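Local atomic coordinates of tube-forming protein in Mycobacterial Envelpe, TiME (Mycolicibacterium smegmatis, PDB entry 7CU9), a protein that probably forms a tube across the mycobacterial outer envelope that may serve as a channel for protein secretion. Residues A50-F58 and N160-C168. Sequence-based numbering, arbitrary orientation.
Sequences ADIGLPEVF and NVLLQAKVC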
ATOM      1  N   ALA B  50     -15.591 -14.146   5.863  1.00 10.86           N
ATOM      2  CA  ALA B  50     -15.712 -12.912   6.678  1.00 11.16           C
ATOM      3  C   ALA B  50     -14.436 -12.662   7.495  1.00 11.56           C
ATOM      4  O   ALA B  50     -14.151 -11.501   7.823  1.00 11.70           O
ATOM      5  CB  ALA B  50     -16.940 -12.998   7.554  1.00 11.14           C
ATOM      6  N   ASP B  51     -13.682 -13.711   7.812  1.00 12.09           N
ATOM      7  CA  ASP B  51     -12.359 -13.577   8.471  1.00 12.33           C
ATOM      8  C   ASP B  51     -11.604 -14.888   8.272  1.00 11.73           C
ATOM      9  O   ASP B  51     -12.167 -15.822   7.687  1.00 11.15           O
ATOM     10  CB  ASP B  51     -12.504 -13.225   9.956  1.00 13.96           C
ATOM     11  CG  ASP B  51     -11.307 -12.514  10.569  1.00 15.35           C
ATOM     12  OD1 ASP B  51     -10.255 -12.415   9.902  1.00 16.24           O
ATOM     13  OD2 ASP B  51     -11.453 -12.035  11.707  1.00 19.59           O
ATOM     14  N   ILE B  52     -10.364 -14.922   8.738  1.00 10.93           N
ATOM     15  CA  ILE B  52      -9.458 -16.102   8.656  1.00 10.55           C
ATOM     16  C   ILE B  52      -9.139 -16.601  10.070  1.00 10.45           C
ATOM     17  O   ILE B  52      -9.454 -15.906  11.056  1.00 10.52           O
ATOM     18  CB  ILE B  52      -8.188 -15.742   7.859  1.00 10.33           C
ATOM     19  CG1 ILE B  52      -7.373 -14.631   8.531  1.00 10.38           C
ATOM     20  CG2 ILE B  52      -8.559 -15.366   6.430  1.00 10.46           C
ATOM     21  CD1 ILE B  52      -5.989 -14.480   7.964  1.00 10.41           C
ATOM     22  N   GLY B  53      -8.542 -17.790  10.159  1.00 10.60           N
ATOM     23  CA  GLY B  53      -8.186 -18.434  11.438  1.00 10.66           C
ATOM     24  C   GLY B  53      -9.407 -18.885  12.223  1.00 10.75           C
ATOM     25  O   GLY B  53      -9.350 -18.828  13.464  1.00 10.90           O
ATOM     26  N   LEU B  54     -10.458 -19.352  11.546  1.00 10.68           N
ATOM     27  CA  LEU B  54     -11.760 -19.671  12.196  1.00 10.99           C
ATOM     28  C   LEU B  54     -11.751 -21.078  12.785  1.00 11.01           C
ATOM     29  O   LEU B  54     -11.231 -22.018  12.190  1.00 11.11           O
ATOM     30  CB  LEU B  54     -12.890 -19.536  11.178  1.00 11.18           C
ATOM     31  CG  LEU B  54     -13.008 -18.168  10.521  1.00 11.41           C
ATOM     32  CD1 LEU B  54     -14.107 -18.194   9.474  1.00 11.68           C
ATOM     33  CD2 LEU B  54     -13.253 -17.072  11.552  1.00 11.81           C
ATOM     34  N   PRO B  55     -12.390 -21.270  13.957  1.00 11.82           N
ATOM     35  CA  PRO B  55     -12.520 -22.601  14.549  1.00 11.91           C
ATOM     36  C   PRO B  55     -13.160 -23.655  13.635  1.00 12.21           C
ATOM     37  O   PRO B  55     -12.676 -24.770  13.602  1.00 12.11           O
ATOM     38  CB  PRO B  55     -13.413 -22.341  15.777  1.00 12.13           C
ATOM     39  CG  PRO B  55     -13.124 -20.908  16.141  1.00 12.58           C
ATOM     40  CD  PRO B  55     -12.964 -20.216  14.806  1.00 12.44           C
ATOM     41  N   GLU B  56     -14.216 -23.313  12.890  1.00 12.48           N
ATOM     42  CA  GLU B  56     -14.936 -24.346  12.099  1.00 13.15           C
ATOM     43  C   GLU B  56     -14.030 -24.819  10.957  1.00 12.43           C
ATOM     44  O   GLU B  56     -14.200 -25.950  10.493  1.00 13.14           O
ATOM     45  CB  GLU B  56     -16.309 -23.847  11.643  1.00 14.31           C
ATOM     46  CG  GLU B  56     -16.315 -22.969  10.413  1.00 15.09           C
ATOM     47  CD  GLU B  56     -17.728 -22.785   9.886  1.00 15.56           C
ATOM     48  OE1 GLU B  56     -18.543 -22.172  10.608  1.00 18.10           O
ATOM     49  OE2 GLU B  56     -18.027 -23.304   8.797  1.00 15.29           O
ATOM     50  N   VAL B  57     -13.080 -23.986  10.541  1.00 11.72           N
ATOM     51  CA  VAL B  57     -12.092 -24.350   9.489  1.00 11.15           C
ATOM     52  C   VAL B  57     -10.976 -25.200  10.108  1.00 11.15           C
ATOM     53  O   VAL B  57     -10.741 -26.299   9.599  1.00 11.66           O
ATOM     54  CB  VAL B  57     -11.548 -23.096   8.785  1.00 11.22           C
ATOM     55  CG1 VAL B  57     -10.375 -23.424   7.879  1.00 11.37           C
ATOM     56  CG2 VAL B  57     -12.657 -22.397   8.006  1.00 11.14           C
ATOM     57  N   PHE B  58     -10.313 -24.713  11.159  1.00 10.93           N
ATOM     58  CA  PHE B  58      -9.027 -25.290  11.642  1.00 10.90           C
ATOM     59  C   PHE B  58      -9.235 -26.377  12.695  1.00 11.43           C
ATOM     60  O   PHE B  58      -8.501 -27.372  12.644  1.00 11.50           O
ATOM     61  CB  PHE B  58      -8.110 -24.201  12.189  1.00 10.51           C
ATOM     62  CG  PHE B  58      -7.414 -23.429  11.106  1.00 10.21           C
ATOM     63  CD1 PHE B  58      -6.246 -23.905  10.537  1.00 10.01           C
ATOM     64  CD2 PHE B  58      -7.951 -22.245  10.625  1.00 10.06           C
ATOM     65  CE1 PHE B  58      -5.605 -23.195   9.535  1.00 10.01           C
ATOM     66  CE2 PHE B  58      -7.314 -21.542   9.615  1.00  9.98           C
ATOM     67  CZ  PHE B  58      -6.137 -22.010   9.082  1.00 10.03           C
ATOM     68  N   ASN B 160       0.568 -30.665   4.261  1.00  9.56           N
ATOM     69  CA  ASN B 160      -0.279 -30.842   5.465  1.00  9.19           C
ATOM     70  C   ASN B 160      -0.539 -29.501   6.158  1.00  9.03           C
ATOM     71  O   ASN B 160      -0.953 -29.515   7.326  1.00  9.14           O
ATOM     72  CB  ASN B 160       0.379 -31.817   6.438  1.00  9.05           C
ATOM     73  CG  ASN B 160       1.714 -31.314   6.945  1.00  9.05           C
ATOM     74  OD1 ASN B 160       2.442 -30.621   6.229  1.00  9.07           O
ATOM     75  ND2 ASN B 160       2.058 -31.678   8.167  1.00  9.16           N
ATOM     76  N   VAL B 161      -0.338 -28.382   5.464  1.00  8.84           N
ATOM     77  CA  VAL B 161      -0.510 -27.033   6.064  1.00  8.87           C
ATOM     78  C   VAL B 161      -1.658 -26.313   5.360  1.00  8.77           C
ATOM     79  O   VAL B 161      -1.725 -26.348   4.120  1.00  9.14           O
ATOM     80  CB  VAL B 161       0.797 -26.228   5.991  1.00  8.73           C
ATOM     81  CG1 VAL B 161       0.599 -24.797   6.476  1.00  8.96           C
ATOM     82  CG2 VAL B 161       1.915 -26.916   6.763  1.00  8.98           C
ATOM     83  N   LEU B 162      -2.521 -25.674   6.140  1.00  8.52           N
ATOM     84  CA  LEU B 162      -3.453 -24.650   5.620  1.00  8.78           C
ATOM     85  C   LEU B 162      -2.982 -23.302   6.152  1.00  8.85           C
ATOM     86  O   LEU B 162      -2.874 -23.134   7.390  1.00  8.73           O
ATOM     87  CB  LEU B 162      -4.892 -24.946   6.046  1.00  8.86           C
ATOM     88  CG  LEU B 162      -5.939 -24.019   5.427  1.00  9.10           C
ATOM     89  CD1 LEU B 162      -6.023 -24.220   3.922  1.00  9.22           C
ATOM     90  CD2 LEU B 162      -7.301 -24.208   6.067  1.00  9.37           C
ATOM     91  N   LEU B 163      -2.683 -22.373   5.252  1.00  9.17           N
ATOM     92  CA  LEU B 163      -2.336 -21.002   5.684  1.00  9.75           C
ATOM     93  C   LEU B 163      -3.334 -20.015   5.087  1.00  9.18           C
ATOM     94  O   LEU B 163      -3.901 -20.259   4.001  1.00  9.12           O
ATOM     95  CB  LEU B 163      -0.878 -20.691   5.343  1.00 11.23           C
ATOM     96  CG  LEU B 163      -0.536 -20.529   3.869  1.00 12.27           C
ATOM     97  CD1 LEU B 163      -0.754 -19.095   3.412  1.00 13.10           C
ATOM     98  CD2 LEU B 163       0.906 -20.940   3.592  1.00 13.36           C
ATOM     99  N   GLN B 164      -3.571 -18.945   5.827  1.00  8.51           N
ATOM    100  CA  GLN B 164      -4.462 -17.854   5.390  1.00  8.41           C
ATOM    101  C   GLN B 164      -3.762 -16.542   5.701  1.00  8.48           C
ATOM    102  O   GLN B 164      -3.079 -16.446   6.733  1.00  8.21           O
ATOM    103  CB  GLN B 164      -5.816 -17.946   6.085  1.00  8.42           C
ATOM    104  CG  GLN B 164      -6.595 -19.205   5.741  1.00  8.68           C
ATOM    105  CD  GLN B 164      -7.979 -19.120   6.332  1.00  8.84           C
ATOM    106  OE1 GLN B 164      -8.143 -19.097   7.549  1.00  9.27           O
ATOM    107  NE2 GLN B 164      -8.983 -19.026   5.473  1.00  8.99           N
ATOM    108  N   ALA B 165      -3.936 -15.567   4.823  1.00  8.47           N
ATOM    109  CA  ALA B 165      -3.462 -14.192   5.057  1.00  8.78           C
ATOM    110  C   ALA B 165      -4.513 -13.223   4.537  1.00  9.01           C
ATOM    111  O   ALA B 165      -5.235 -13.553   3.583  1.00  8.71           O
ATOM    112  CB  ALA B 165      -2.124 -13.977   4.409  1.00  8.95           C
ATOM    113  N   LYS B 166      -4.588 -12.069   5.187  1.00  9.50           N
ATOM    114  CA  LYS B 166      -5.572 -11.010   4.893  1.00 10.42           C
ATOM    115  C   LYS B 166      -4.842  -9.677   5.020  1.00 10.07           C
ATOM    116  O   LYS B 166      -4.191  -9.462   6.053  1.00  9.96           O
ATOM    117  CB  LYS B 166      -6.745 -11.131   5.866  1.00 11.70           C
ATOM    118  CG  LYS B 166      -7.793 -10.033   5.791  1.00 12.91           C
ATOM    119  CD  LYS B 166      -8.843 -10.166   6.867  1.00 13.70           C
ATOM    120  CE  LYS B 166      -8.378  -9.636   8.208  1.00 14.29           C
ATOM    121  NZ  LYS B 166      -9.433  -9.739   9.241  1.00 15.61           N
ATOM    122  N   VAL B 167      -4.926  -8.841   3.990  1.00 10.03           N
ATOM    123  CA  VAL B 167      -4.385  -7.454   4.017  1.00 10.35           C
ATOM    124  C   VAL B 167      -5.550  -6.503   3.756  1.00 10.74           C
ATOM    125  O   VAL B 167      -6.167  -6.614   2.685  1.00 10.60           O
ATOM    126  CB  VAL B 167      -3.241  -7.263   3.010  1.00 10.45           C
ATOM    127  CG1 VAL B 167      -2.825  -5.803   2.931  1.00 10.73           C
ATOM    128  CG2 VAL B 167      -2.047  -8.145   3.353  1.00 10.58           C
ATOM    129  N   CYS B 168      -5.834  -5.637   4.731  1.00 11.48           N
ATOM    130  CA  CYS B 168      -6.947  -4.660   4.707  1.00 12.37           C
ATOM    131  C   CYS B 168      -6.355  -3.258   4.582  1.00 11.65           C
ATOM    132  O   CYS B 168      -5.403  -2.937   5.315  1.00 11.66           O
ATOM    133  CB  CYS B 168      -7.788  -4.734   5.972  1.00 13.65           C
ATOM    134  SG  CYS B 168      -8.597  -6.335   6.239  1.00 16.70           S
TER
HETATM  135  O   HOH W   1     -11.676 -18.312   6.515  1.00  9.62           O
HETATM  136  O   HOH W   2     -10.579 -19.813   8.638  1.00  9.52           O
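Gln164 reaches from strand 161-169 into the loop that leads to helix 55-58. Its OE1 accepts a nearly straight hydrogen bond from Gly53 N (2.9 Å, 171° at the hydrogen), with the donor tilted 25° from the carbonyl plane. A water that donates to OE1 accepts from Leu54 N. A second water joins Gln164 NE2 to Asp51 O. Both ends of the amide are thus tied to loop backbone, and NE2 also bonds Thr155 on the neighbouring strand.

Ile52 packs alongside the glutamine, with its CB 3.7 Å from Gln164 CB. Its CG1 sits between backbone N and carbonyl carbon (chi1 62°), and Ile52 CD1 comes down on the strand backbone, 3.9 Å from Ala165 CA. Phe58 turns its edge to the strand. Leu162 O and Gln164 OE1 lie near the ring plane, with Gln164 OE1 3.3 Å from Phe58 CE2. Leu162 CD2 touches both Phe58 CZ and Val57 CG1, and is 3.7 Å from Val57 CG1.

At the other end Lys166 NZ forms a salt bridge with Asp51 OD1 (2.9 Å). The lysine and Ile52 N approach OD1 from opposite faces of the carboxylate. Lys83 of strand 77-89 forms a salt bridge with Asp51 OD2.

Further out, Phe66 meets Phe58 edge-to-face, and helix 92-103 packs on Val57, Leu162 and Gln164. The contact seats the loop and short helix on the central antiparallel sheet of the PknH-like domain. Two lysines on one carboxylate would probably stabilise its negative charge, while the amide and its waters satisfy polar loop backbone inside the domain.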